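Local coordinates for 16S rRNA processing protein (Pseudomonas aeruginosa, PDB 2F1L), which probably serves as an accessory factor in the late assembly of the 30S ribosomal subunit, where it is essential for efficient processing of 16S rRNA, at residues H73-A78 with R180-A185; E61-E66 with T94-C99; V38-F41 with N47-D50; L121-I124 with L130-V133; K82-D85 with E89-T92. All blocks are in the same frame, centred on the assembly; numbering follows the deposited sequence. Where two conformers were deposited one is given.

Interaction 1 (H73-A78 with R180-A185)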
loop_
_atom_site.group_PDB
_atom_site.type_symbol
_atom_site.label_atom_id
_atom_site.label_comp_id
_atom_site.label_asym_id
_atom_site.label_seq_id
_atom_site.Cartn_x
_atom_site.Cartn_y
_atom_site.Cartn_z
ATOM N N HIS A 73 10.294 13.671 -5.174
ATOM C CA HIS A 73 11.200 13.223 -6.204
ATOM C C HIS A 73 10.996 11.702 -6.327
ATOM O O HIS A 73 11.535 10.932 -5.566
ATOM C CB HIS A 73 12.640 13.544 -5.819
ATOM C CG HIS A 73 12.965 15.005 -5.826
ATOM N ND1 HIS A 73 13.194 15.717 -6.993
ATOM C CD2 HIS A 73 13.163 15.881 -4.807
ATOM C CE1 HIS A 73 13.497 16.973 -6.693
ATOM N NE2 HIS A 73 13.483 17.104 -5.375
ATOM N N GLY A 74 10.164 11.269 -7.253
ATOM C CA GLY A 74 9.797 9.872 -7.332
ATOM C C GLY A 74 8.857 9.578 -6.197
ATOM O O GLY A 74 7.781 10.195 -6.097
ATOM N N LYS A 75 9.290 8.696 -5.306
ATOM C CA LYS A 75 8.468 8.346 -4.159
ATOM C C LYS A 75 9.095 8.799 -2.843
ATOM O O LYS A 75 8.582 8.504 -1.807
ATOM C CB LYS A 75 8.196 6.854 -4.155
ATOM C CG LYS A 75 7.371 6.367 -5.363
ATOM C CD LYS A 75 5.911 6.695 -5.213
ATOM C CE LYS A 75 5.176 5.686 -4.337
ATOM N NZ LYS A 75 5.234 4.311 -4.963
ATOM N N VAL A 76 10.192 9.538 -2.873
ATOM C CA VAL A 76 10.658 10.206 -1.654
ATOM C C VAL A 76 10.405 11.680 -1.754
ATOM O O VAL A 76 10.145 12.188 -2.850
ATOM C CB VAL A 76 12.155 10.061 -1.434
ATOM C CG1 VAL A 76 12.527 8.575 -1.214
ATOM C CG2 VAL A 76 12.954 10.679 -2.613
ATOM N N LEU A 77 10.537 12.381 -0.630
ATOM C CA LEU A 77 10.334 13.798 -0.621
ATOM C C LEU A 77 11.622 14.531 -0.299
ATOM O O LEU A 77 12.467 13.995 0.411
ATOM C CB LEU A 77 9.331 14.170 0.437
ATOM C CG LEU A 77 7.864 14.005 0.079
ATOM C CD1 LEU A 77 7.513 12.543 0.108
ATOM C CD2 LEU A 77 6.985 14.747 1.108
ATOM N N ALA A 78 11.730 15.771 -0.781
ATOM C CA ALA A 78 12.730 16.740 -0.295
ATOM C C ALA A 78 12.008 17.882 0.410
ATOM O O ALA A 78 11.013 18.424 -0.082
ATOM C CB ALA A 78 13.592 17.280 -1.437
ATOM N N ARG A 180 -2.908 11.836 -9.063
ATOM C CA ARG A 180 -1.683 11.273 -9.584
ATOM C C ARG A 180 -1.382 10.031 -8.758
ATOM O O ARG A 180 -1.412 10.091 -7.518
ATOM C CB ARG A 180 -0.573 12.258 -9.491
ATOM C CG ARG A 180 0.784 11.703 -9.757
ATOM C CD ARG A 180 1.056 11.490 -11.218
ATOM N NE ARG A 180 1.367 12.747 -11.877
ATOM C CZ ARG A 180 1.532 12.902 -13.190
ATOM N NH1 ARG A 180 1.452 11.871 -14.005
ATOM N NH2 ARG A 180 1.789 14.107 -13.688
ATOM N N VAL A 181 -1.093 8.924 -9.472
ATOM C CA VAL A 181 -0.852 7.622 -8.873
ATOM C C VAL A 181 0.395 7.002 -9.407
ATOM O O VAL A 181 0.884 7.376 -10.479
ATOM C CB VAL A 181 -1.993 6.624 -9.091
ATOM C CG1 VAL A 181 -3.291 7.215 -8.536
ATOM C CG2 VAL A 181 -2.135 6.274 -10.555
ATOM N N ASP A 182 0.942 6.093 -8.600
ATOM C CA ASP A 182 2.030 5.257 -9.022
ATOM C C ASP A 182 1.456 3.883 -9.109
ATOM O O ASP A 182 1.057 3.304 -8.097
ATOM C CB ASP A 182 3.187 5.297 -8.028
ATOM C CG ASP A 182 4.387 4.521 -8.508
ATOM O OD1 ASP A 182 4.570 4.353 -9.733
ATOM O OD2 ASP A 182 5.191 4.139 -7.649
ATOM N N TRP A 183 1.350 3.410 -10.333
ATOM C CA TRP A 183 0.694 2.151 -10.645
ATOM C C TRP A 183 1.147 1.677 -12.018
ATOM O O TRP A 183 1.299 2.468 -12.931
ATOM C CB TRP A 183 -0.836 2.286 -10.614
ATOM C CG TRP A 183 -1.515 0.950 -10.507
ATOM C CD1 TRP A 183 -2.178 0.292 -11.484
ATOM C CD2 TRP A 183 -1.532 0.093 -9.358
ATOM N NE1 TRP A 183 -2.634 -0.907 -11.011
ATOM C CE2 TRP A 183 -2.231 -1.055 -9.712
ATOM C CE3 TRP A 183 -1.030 0.203 -8.055
ATOM C CZ2 TRP A 183 -2.453 -2.083 -8.827
ATOM C CZ3 TRP A 183 -1.251 -0.798 -7.181
ATOM C CH2 TRP A 183 -1.966 -1.939 -7.561
ATOM N N ASP A 184 1.366 0.376 -12.140
ATOM C CA ASP A 184 1.784 -0.218 -13.389
ATOM C C ASP A 184 0.512 -0.506 -14.201
ATOM O O ASP A 184 -0.363 -1.276 -13.784
ATOM C CB ASP A 184 2.570 -1.477 -13.067
ATOM C CG ASP A 184 2.944 -2.253 -14.272
ATOM O OD1 ASP A 184 2.456 -1.927 -15.378
ATOM O OD2 ASP A 184 3.720 -3.214 -14.101
ATOM N N ALA A 185 0.388 0.142 -15.357
ATOM C CA ALA A 185 -0.812 -0.010 -16.153
ATOM C C ALA A 185 -0.899 -1.417 -16.740
ATOM O O ALA A 185 -2.013 -1.926 -16.926
ATOM C CB ALA A 185 -0.881 1.020 -17.224
#

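Interaction 2 (E61-E66 with T94-C99)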
loop_
_atom_site.group_PDB
_atom_site.type_symbol
_atom_site.label_atom_id
_atom_site.label_comp_id
_atom_site.label_asym_id
_atom_site.label_seq_id
_atom_site.Cartn_x
_atom_site.Cartn_y
_atom_site.Cartn_z
ATOM N N GLU A 61 14.717 11.803 22.123
ATOM C CA GLU A 61 15.071 13.212 22.106
ATOM C C GLU A 61 14.036 13.882 21.181
ATOM O O GLU A 61 13.933 13.518 20.000
ATOM C CB GLU A 61 16.498 13.339 21.581
ATOM C CG GLU A 61 16.960 14.719 21.210
ATOM C CD GLU A 61 17.976 14.719 20.054
ATOM O OE1 GLU A 61 18.774 13.730 19.883
ATOM O OE2 GLU A 61 17.949 15.742 19.323
ATOM N N ILE A 62 13.231 14.792 21.742
ATOM C CA ILE A 62 12.190 15.532 20.999
ATOM C C ILE A 62 12.710 16.881 20.548
ATOM O O ILE A 62 13.674 17.358 21.082
ATOM C CB ILE A 62 10.937 15.709 21.847
ATOM C CG1 ILE A 62 10.275 14.343 22.015
ATOM C CG2 ILE A 62 9.945 16.711 21.222
ATOM N N ARG A 63 12.097 17.470 19.526
ATOM C CA ARG A 63 12.614 18.696 18.888
ATOM C C ARG A 63 11.627 19.183 17.814
ATOM O O ARG A 63 10.940 18.374 17.194
ATOM C CB ARG A 63 13.999 18.415 18.297
ATOM C CG ARG A 63 14.434 19.377 17.228
ATOM C CD ARG A 63 15.807 19.021 16.652
ATOM N NE ARG A 63 16.455 20.242 16.178
ATOM C CZ ARG A 63 17.741 20.365 15.857
ATOM N NH1 ARG A 63 18.590 19.337 15.915
ATOM N NH2 ARG A 63 18.176 21.544 15.457
ATOM N N GLN A 64 11.562 20.494 17.607
ATOM C CA GLN A 64 10.535 21.135 16.779
ATOM C C GLN A 64 11.128 21.681 15.520
ATOM O O GLN A 64 12.206 22.227 15.562
ATOM C CB GLN A 64 9.907 22.310 17.528
ATOM C CG GLN A 64 9.154 21.916 18.784
ATOM C CD GLN A 64 8.060 20.889 18.500
ATOM O OE1 GLN A 64 7.387 20.949 17.455
ATOM N NE2 GLN A 64 7.892 19.926 19.413
ATOM N N ALA A 65 10.422 21.549 14.402
ATOM C CA ALA A 65 10.882 22.101 13.134
ATOM C C ALA A 65 9.717 22.622 12.306
ATOM O O ALA A 65 8.591 22.149 12.456
ATOM C CB ALA A 65 11.629 21.067 12.379
ATOM N N GLU A 66 9.998 23.619 11.460
ATOM C CA GLU A 66 9.004 24.222 10.555
ATOM C C GLU A 66 9.333 23.945 9.105
ATOM O O GLU A 66 10.420 24.271 8.638
ATOM C CB GLU A 66 8.937 25.737 10.729
ATOM C CG GLU A 66 8.461 26.126 12.109
ATOM C CD GLU A 66 7.602 27.382 12.128
ATOM O OE1 GLU A 66 6.394 27.338 11.736
ATOM O OE2 GLU A 66 8.162 28.399 12.566
ATOM N N THR A 94 19.347 13.494 10.249
ATOM C CA THR A 94 19.096 12.118 9.805
ATOM C C THR A 94 18.617 11.249 10.969
ATOM O O THR A 94 19.164 11.311 12.031
ATOM C CB THR A 94 20.367 11.530 9.140
ATOM O OG1 THR A 94 20.514 12.080 7.810
ATOM C CG2 THR A 94 20.315 10.011 9.064
ATOM N N GLY A 95 17.560 10.466 10.785
ATOM C CA GLY A 95 17.090 9.573 11.837
ATOM C C GLY A 95 15.974 10.151 12.685
ATOM O O GLY A 95 15.491 9.477 13.573
ATOM N N TYR A 96 15.555 11.390 12.424
ATOM C CA TYR A 96 14.410 11.980 13.132
ATOM C C TYR A 96 13.097 11.540 12.525
ATOM O O TYR A 96 12.855 11.692 11.330
ATOM C CB TYR A 96 14.439 13.499 13.052
ATOM C CG TYR A 96 15.262 14.159 14.128
ATOM C CD1 TYR A 96 14.946 14.008 15.458
ATOM C CD2 TYR A 96 16.323 14.979 13.812
ATOM C CE1 TYR A 96 15.686 14.620 16.443
ATOM C CE2 TYR A 96 17.067 15.590 14.802
ATOM C CZ TYR A 96 16.742 15.403 16.101
ATOM O OH TYR A 96 17.478 16.007 17.072
ATOM N N GLU A 97 12.235 10.990 13.355
ATOM C CA GLU A 97 10.867 10.742 12.959
ATOM C C GLU A 97 10.161 12.068 12.909
ATOM O O GLU A 97 10.379 12.926 13.772
ATOM C CB GLU A 97 10.182 9.863 13.980
ATOM C CG GLU A 97 10.775 8.479 14.049
ATOM C CD GLU A 97 10.172 7.634 15.142
ATOM O OE1 GLU A 97 9.623 8.217 16.126
ATOM O OE2 GLU A 97 10.271 6.385 15.011
ATOM N N ILE A 98 9.320 12.244 11.901
ATOM C CA ILE A 98 8.509 13.453 11.777
ATOM C C ILE A 98 7.168 13.125 12.391
ATOM O O ILE A 98 6.475 12.263 11.863
ATOM C CB ILE A 98 8.268 13.825 10.310
ATOM C CG1 ILE A 98 9.596 13.997 9.563
ATOM C CG2 ILE A 98 7.384 15.100 10.240
ATOM C CD1 ILE A 98 9.509 13.907 8.098
ATOM N N CYS A 99 6.815 13.782 13.497
ATOM C CA CYS A 99 5.602 13.457 14.268
ATOM C C CYS A 99 4.617 14.604 14.342
ATOM O O CYS A 99 4.983 15.764 14.165
ATOM C CB CYS A 99 5.947 13.087 15.710
ATOM S SG CYS A 99 7.063 11.741 15.880
#

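Interaction 3 (V38-F41 with N47-D50)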
loop_
_atom_site.group_PDB
_atom_site.type_symbol
_atom_site.label_atom_id
_atom_site.label_comp_id
_atom_site.label_asym_id
_atom_site.label_seq_id
_atom_site.Cartn_x
_atom_site.Cartn_y
_atom_site.Cartn_z
ATOM N N VAL A 38 13.226 12.622 2.893
ATOM C CA VAL A 38 12.173 12.272 3.817
ATOM C C VAL A 38 11.342 11.166 3.188
ATOM O O VAL A 38 10.957 11.260 2.027
ATOM C CB VAL A 38 11.297 13.520 4.096
ATOM C CG1 VAL A 38 9.984 13.150 4.694
ATOM C CG2 VAL A 38 12.031 14.459 5.051
ATOM N N TYR A 39 11.108 10.095 3.936
ATOM C CA TYR A 39 10.108 9.147 3.533
ATOM C C TYR A 39 8.777 9.641 4.125
ATOM O O TYR A 39 8.742 10.159 5.257
ATOM C CB TYR A 39 10.435 7.736 4.034
ATOM C CG TYR A 39 11.610 7.019 3.382
ATOM C CD1 TYR A 39 11.852 7.104 2.035
ATOM C CD2 TYR A 39 12.419 6.167 4.128
ATOM C CE1 TYR A 39 12.899 6.391 1.442
ATOM C CE2 TYR A 39 13.457 5.458 3.552
ATOM C CZ TYR A 39 13.701 5.581 2.205
ATOM O OH TYR A 39 14.751 4.898 1.614
ATOM N N SER A 40 7.690 9.516 3.367
ATOM C CA SER A 40 6.373 9.924 3.871
ATOM C C SER A 40 5.494 8.732 4.167
ATOM O O SER A 40 5.468 7.812 3.390
ATOM C CB SER A 40 5.662 10.785 2.850
ATOM O OG SER A 40 4.304 10.911 3.188
ATOM N N PHE A 41 4.745 8.776 5.258
ATOM C CA PHE A 41 3.837 7.691 5.645
ATOM C C PHE A 41 2.351 8.062 5.499
ATOM O O PHE A 41 1.423 7.334 5.985
ATOM C CB PHE A 41 4.144 7.267 7.102
ATOM C CG PHE A 41 5.596 6.910 7.347
ATOM C CD1 PHE A 41 6.339 6.242 6.376
ATOM C CD2 PHE A 41 6.200 7.193 8.564
ATOM C CE1 PHE A 41 7.678 5.934 6.588
ATOM C CE2 PHE A 41 7.550 6.891 8.792
ATOM C CZ PHE A 41 8.280 6.250 7.809
ATOM N N ASN A 47 0.837 14.375 1.234
ATOM C CA ASN A 47 0.076 14.987 2.259
ATOM C C ASN A 47 0.927 15.430 3.423
ATOM O O ASN A 47 0.609 16.377 4.102
ATOM C CB ASN A 47 -0.970 13.986 2.721
ATOM C CG ASN A 47 -1.929 14.584 3.694
ATOM O OD1 ASN A 47 -2.527 15.597 3.397
ATOM N ND2 ASN A 47 -2.059 13.984 4.882
ATOM N N LEU A 48 2.034 14.739 3.638
ATOM C CA LEU A 48 3.042 15.198 4.573
ATOM C C LEU A 48 3.372 16.690 4.421
ATOM O O LEU A 48 3.613 17.366 5.401
ATOM C CB LEU A 48 4.304 14.357 4.396
ATOM C CG LEU A 48 5.512 14.718 5.266
ATOM C CD1 LEU A 48 5.125 14.623 6.692
ATOM C CD2 LEU A 48 6.625 13.804 5.035
ATOM N N LEU A 49 3.387 17.203 3.200
ATOM C CA LEU A 49 3.787 18.617 2.922
ATOM C C LEU A 49 2.742 19.617 3.413
ATOM O O LEU A 49 2.999 20.819 3.483
ATOM C CB LEU A 49 4.055 18.839 1.427
ATOM C CG LEU A 49 5.167 17.948 0.804
ATOM C CD1 LEU A 49 5.334 18.173 -0.701
ATOM C CD2 LEU A 49 6.507 18.158 1.522
ATOM N N ASP A 50 1.579 19.106 3.779
ATOM C CA ASP A 50 0.527 19.917 4.377
ATOM C C ASP A 50 0.679 20.181 5.880
ATOM O O ASP A 50 -0.135 20.883 6.463
ATOM C CB ASP A 50 -0.845 19.237 4.144
ATOM C CG ASP A 50 -1.249 19.214 2.672
ATOM O OD1 ASP A 50 -0.708 20.020 1.889
ATOM O OD2 ASP A 50 -2.087 18.381 2.302
#

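Interaction 4 (L121-I124 with L130-V133)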
loop_
_atom_site.group_PDB
_atom_site.type_symbol
_atom_site.label_atom_id
_atom_site.label_comp_id
_atom_site.label_asym_id
_atom_site.label_seq_id
_atom_site.Cartn_x
_atom_site.Cartn_y
_atom_site.Cartn_z
ATOM N N LEU A 121 -12.881 11.514 -10.229
ATOM C CA LEU A 121 -11.520 12.008 -10.430
ATOM C C LEU A 121 -10.842 11.230 -11.528
ATOM O O LEU A 121 -10.993 9.991 -11.620
ATOM C CB LEU A 121 -10.693 11.884 -9.170
ATOM C CG LEU A 121 -11.027 12.819 -8.007
ATOM C CD1 LEU A 121 -10.096 12.543 -6.871
ATOM C CD2 LEU A 121 -10.911 14.243 -8.439
ATOM N N LYS A 122 -10.112 11.964 -12.368
ATOM C CA LYS A 122 -9.288 11.372 -13.402
ATOM C C LYS A 122 -8.056 10.792 -12.720
ATOM O O LYS A 122 -7.448 11.431 -11.876
ATOM C CB LYS A 122 -8.882 12.423 -14.431
ATOM C CG LYS A 122 -10.042 13.052 -15.223
ATOM C CD LYS A 122 -9.631 14.458 -15.800
ATOM C CE LYS A 122 -10.778 15.535 -15.881
ATOM N NZ LYS A 122 -10.284 16.875 -15.314
ATOM N N VAL A 123 -7.681 9.586 -13.096
ATOM C CA VAL A 123 -6.552 8.881 -12.494
ATOM C C VAL A 123 -5.416 8.807 -13.508
ATOM O O VAL A 123 -5.567 8.252 -14.563
ATOM C CB VAL A 123 -6.986 7.466 -12.102
ATOM C CG1 VAL A 123 -5.778 6.597 -11.673
ATOM C CG2 VAL A 123 -8.039 7.554 -11.021
ATOM N N ILE A 124 -4.276 9.374 -13.174
ATOM C CA ILE A 124 -3.162 9.531 -14.096
ATOM C C ILE A 124 -1.873 9.037 -13.453
ATOM O O ILE A 124 -1.573 9.452 -12.334
ATOM C CB ILE A 124 -3.011 10.988 -14.451
ATOM C CG1 ILE A 124 -4.305 11.492 -15.133
ATOM C CG2 ILE A 124 -1.806 11.205 -15.371
ATOM C CD1 ILE A 124 -4.447 12.959 -15.061
ATOM N N LEU A 130 -3.563 8.527 -18.704
ATOM C CA LEU A 130 -4.871 8.538 -18.067
ATOM C C LEU A 130 -5.377 7.127 -18.043
ATOM O O LEU A 130 -5.674 6.553 -19.086
ATOM C CB LEU A 130 -5.858 9.406 -18.855
ATOM C CG LEU A 130 -7.320 9.376 -18.371
ATOM C CD1 LEU A 130 -7.477 9.928 -16.967
ATOM C CD2 LEU A 130 -8.190 10.152 -19.295
ATOM N N LEU A 131 -5.481 6.567 -16.846
ATOM C CA LEU A 131 -6.025 5.229 -16.657
ATOM C C LEU A 131 -7.533 5.228 -16.639
ATOM O O LEU A 131 -8.148 4.203 -16.860
ATOM C CB LEU A 131 -5.558 4.669 -15.327
ATOM C CG LEU A 131 -4.055 4.711 -15.028
ATOM C CD1 LEU A 131 -3.733 3.978 -13.710
ATOM C CD2 LEU A 131 -3.253 4.102 -16.166
ATOM N N GLY A 132 -8.155 6.354 -16.329
ATOM C CA GLY A 132 -9.608 6.344 -16.244
ATOM C C GLY A 132 -10.115 7.262 -15.170
ATOM O O GLY A 132 -9.383 8.117 -14.720
ATOM N N VAL A 133 -11.381 7.097 -14.801
ATOM C CA VAL A 133 -11.987 7.863 -13.713
ATOM C C VAL A 133 -12.384 6.907 -12.612
ATOM O O VAL A 133 -12.750 5.774 -12.872
ATOM C CB VAL A 133 -13.274 8.674 -14.137
ATOM C CG1 VAL A 133 -12.932 9.885 -14.986
ATOM C CG2 VAL A 133 -14.234 7.833 -14.878
#

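Interaction 5 (K82-D85 with E89-T92)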
loop_
_atom_site.group_PDB
_atom_site.type_symbol
_atom_site.label_atom_id
_atom_site.label_comp_id
_atom_site.label_asym_id
_atom_site.label_seq_id
_atom_site.Cartn_x
_atom_site.Cartn_y
_atom_site.Cartn_z
ATOM N N LYS A 82 12.905 25.542 8.139
ATOM C CA LYS A 82 13.238 26.935 8.378
ATOM C C LYS A 82 14.556 26.980 9.106
ATOM O O LYS A 82 14.755 26.250 10.056
ATOM C CB LYS A 82 12.148 27.665 9.172
ATOM C CG LYS A 82 12.409 29.151 9.261
ATOM C CD LYS A 82 11.241 29.932 9.814
ATOM C CE LYS A 82 11.656 31.367 9.996
ATOM N NZ LYS A 82 10.816 32.037 11.020
ATOM N N GLY A 83 15.466 27.806 8.606
ATOM C CA GLY A 83 16.773 28.007 9.228
ATOM C C GLY A 83 17.765 26.862 9.099
ATOM O O GLY A 83 18.794 26.867 9.773
ATOM N N LEU A 84 17.468 25.893 8.240
ATOM C CA LEU A 84 18.396 24.796 7.937
ATOM C C LEU A 84 18.884 25.031 6.504
ATOM O O LEU A 84 18.218 24.659 5.533
ATOM C CB LEU A 84 17.680 23.440 8.106
ATOM C CG LEU A 84 18.427 22.141 7.856
ATOM C CD1 LEU A 84 19.635 22.073 8.734
ATOM C CD2 LEU A 84 17.568 20.959 8.142
ATOM N N ASP A 85 20.040 25.679 6.379
ATOM C CA ASP A 85 20.515 26.187 5.085
ATOM C C ASP A 85 21.827 25.642 4.535
ATOM O O ASP A 85 22.356 26.204 3.589
ATOM C CB ASP A 85 20.565 27.702 5.142
ATOM C CG ASP A 85 19.249 28.288 5.568
ATOM O OD1 ASP A 85 18.205 27.927 4.986
ATOM O OD2 ASP A 85 19.245 29.105 6.494
ATOM N N GLU A 89 24.779 20.921 8.302
ATOM C CA GLU A 89 23.830 20.910 9.411
ATOM C C GLU A 89 22.705 19.874 9.142
ATOM O O GLU A 89 22.285 19.142 10.056
ATOM C CB GLU A 89 23.265 22.309 9.659
ATOM C CG GLU A 89 22.332 22.415 10.868
ATOM C CD GLU A 89 23.021 22.192 12.194
ATOM O OE1 GLU A 89 24.063 22.856 12.463
ATOM O OE2 GLU A 89 22.499 21.361 12.973
ATOM N N ALA A 90 22.254 19.777 7.888
ATOM C CA ALA A 90 21.180 18.878 7.534
ATOM C C ALA A 90 21.463 17.396 7.853
ATOM O O ALA A 90 20.517 16.660 8.194
ATOM C CB ALA A 90 20.806 19.053 6.108
ATOM N N ARG A 91 22.730 16.972 7.740
ATOM C CA ARG A 91 23.114 15.606 8.022
ATOM C C ARG A 91 22.682 15.253 9.419
ATOM O O ARG A 91 22.284 14.132 9.665
ATOM C CB ARG A 91 24.622 15.440 7.996
ATOM C CG ARG A 91 25.209 15.280 6.671
ATOM C CD ARG A 91 26.756 15.058 6.758
ATOM N NE ARG A 91 27.372 15.642 5.575
ATOM C CZ ARG A 91 27.442 15.024 4.399
ATOM N NH1 ARG A 91 28.000 15.639 3.329
ATOM N NH2 ARG A 91 26.950 13.786 4.287
ATOM N N THR A 92 22.786 16.209 10.335
ATOM C CA THR A 92 22.481 15.959 11.724
ATOM C C THR A 92 21.016 15.744 11.969
ATOM O O THR A 92 20.667 15.334 13.038
ATOM C CB THR A 92 22.958 17.106 12.641
ATOM O OG1 THR A 92 22.137 18.241 12.446
ATOM C CG2 THR A 92 24.399 17.493 12.314
#

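Interaction 1 (H73-A78 with R180-A185)
Lys75 and Asp182 illustrate how a single charged pair can join two domains that meet only lightly here: between residues 73-78 and 180-185 these two residues contribute all of the 88 Å² that is buried. The bond is a salt bridge of 2.7 Å from Lys75 NZ to Asp182 OD2. It uses the anti lone pair of that oxygen, the one directed away from OD1. The lysine does not reach across fully stretched. It bends at chi2, chi3 and chi4, and its chain crosses the aspartate obliquely, with Lys75 CD 3.6 Å from Asp182 OD2. The CB bond of Asp182 already points toward the lysine's segment, which helps bring OD2 to the ammonium group. That group has further partners in Gln167 O and a bound glycerol, while Phe187 of the second subunit packs on the lysine chain. Lys75 owes its position to a type II' turn from His73 to Val76, closed by His73 N to Val76 O at 2.8 Å, with Gly74 supplying the positive phi at the first corner. This is the tight two-residue beta hairpin linking strands 61-73 and 76-81, and its tip here makes an ionic bridge between the RimM N-terminal domain and the PRC-barrel domain.

Interaction 2 (E61-E66 with T94-C99)
Tyr96 meets Glu61 and Arg63 through the end of its ring, and three kinds of interaction can be separated. The first is polar: Tyr96 OH donates to Glu61 OE2, modelled at 2.3 Å, a length so short that its exact value is doubtful. The carboxylate oxygen lies at the ring edge, in the ring plane, yet the carboxylate itself is turned 85° from that plane. The second is van der Waals contact, with Arg63 CD 3.5 Å from Tyr96 OH. The extension of Arg63 from CG to NE carries it across the end of the phenol at about a right angle. Its guanidinium meets Tyr96 OH edge-on, in plane, with NH1 3.7 Å from that oxygen. The third is electrostatic and comes from Arg58, which makes a cation-pi contact with the ring as well as a long, weak ion pair with Glu61 OE1. That pair may slightly favour the carboxylate form of Glu61. Strand 53-58 pairs with both 61-73 and 97-101, and Tyr96, close to strand 97-101, rests on Leu56 of the middle strand and meets strand 61-73 beyond it.

Interaction 3 (V38-F41 with N47-D50)
Leu48 presses its CD2 methyl against Val38 CG1 at 3.4 Å, the closest of the apolar approaches that make up this contact. The same methyl lies 3.8 Å from Ser40 CB and, more loosely, 4.2 Å from Tyr39 O. The leucine therefore touches the two residues that point to the same side of strand 35-40, while Tyr39 between them points the other way. Leu48 CG lies opposite its backbone N (chi1 178°), which carries the branch out from the 3-10 turn onto the strand. Polar atoms take part differently. Ser40 OG touches Leu48 CB at 3.7 Å, but its hydrogen bonds are to Thr42 OG1 and Leu45 O. Thr42 OG1 also receives Leu48 N, so one hydroxyl links the serine to the backbone of Leu48. Within the turn, Asp50 N bonds to Asn47 O at 2.9 Å, fixing the 3-10 geometry that sets Leu48 against the strand. Ile23 of strand 20-27 and Leu77 of strand 76-81, the neighbours of strand 35-40 in the sheet, also pack on Leu48. Leu48 thus packs on residues of three adjacent strands, while Tyr39, pointing the other way, stacks on Phe187 of the second subunit.

Interaction 4 (L121-I124 with L130-V133)
Val123 uses both of its main-chain polar groups toward residues 130-133. Its N-H goes to Gly132 O at 2.8 Å, nearly straight at 163°. Its carbonyl receives Leu131 N, also at 2.8 Å but more bent at the hydrogen, 150°. Two consecutive residues, Leu131 and Gly132, thus face one. On either side of this place Lys122 pairs with Val133 and Ile124 with Leu130 as antiparallel non-hydrogen-bonded pairs. The main-chain groups of Lys122 and Ile124 bond instead to the chain on the opposite side, around strand 178-181, which gives strand 122-125 partners along both edges. Leu121 O takes a CA-H...O contact from Val133 CA at 3.1 Å, and Leu131 O has a weak bond from Ser154 OG. Apolar side chains add to the pairing. Leu130 CD1 settles 3.8 Å from Lys122 CB and 4.0 Å from Ile124 CG1, whereas Val123 CG1 meets Leu131 CD1 at 3.9 Å among buried residues. The near-helical backbone of Leu131, followed by Gly132 at a phi of 145° that suits glycine, marks a beta bulge in the hairpin of strands 122-125 and 130-138, the first two strands of the six-stranded PRC-barrel sheet in chain order.

Interaction 5 (K82-D85 with E89-T92)
Leu84 directs one methyl, CD1, at the helix of residues 87-91, and that methyl makes the whole of the first shell. It lies 3.6 Å from Ala90 N and 4.2 Å from Ala90 CB. Against Glu89 it meets the aliphatic part, with CB at 3.8 Å; the closer approach to Glu89 CG belongs to one of two modelled conformers and is less certain. Leu84 CG stands opposite the backbone N (chi1 -180°), and this brings the branch to the helix although the CB bond does not point there. In the second shell, Val36 of strand 35-40 packs on both Leu84 and Ala90. Lys80 NZ holds the loop by bonding to Leu84 O and forming a salt bridge with Asp85 OD1. On the helix side, Asp86 OD2 accepts Glu89 N. Glu89 O takes two donors from Thr92: OG1 at 2.6 Å, in the carbonyl plane, and N at 3.0 Å. Polar bonds therefore hold loop and helix each on its own side, and what passes between them is nondirectional apolar contact, in which a charged residue takes part through its methylenes, an exposed residue whose carboxylate is probably at the surface.

Burial and chemistry go together across this set. Interactions 3 and 5 are buried and apolar: in interaction 3 a leucine of a 3-10 element packs on a sheet strand, in interaction 5 a loop leucine packs on a short helix. Interaction 1 is a surface contact carried by charge, and it alone spans the two domains. Interaction 2 is intermediate, an aromatic hydroxyl among charges, while interaction 4 depends on main-chain bonds inside one sheet. Several touch: strands 76-81 and 35-40 bond through Leu77 N and Val38 O, Ile98 meets both Val38 and Leu48, and Glu66 O bonds to Lys82 N. Interaction 4 touches interaction 1 alone of the set, through Val181 and Ile124.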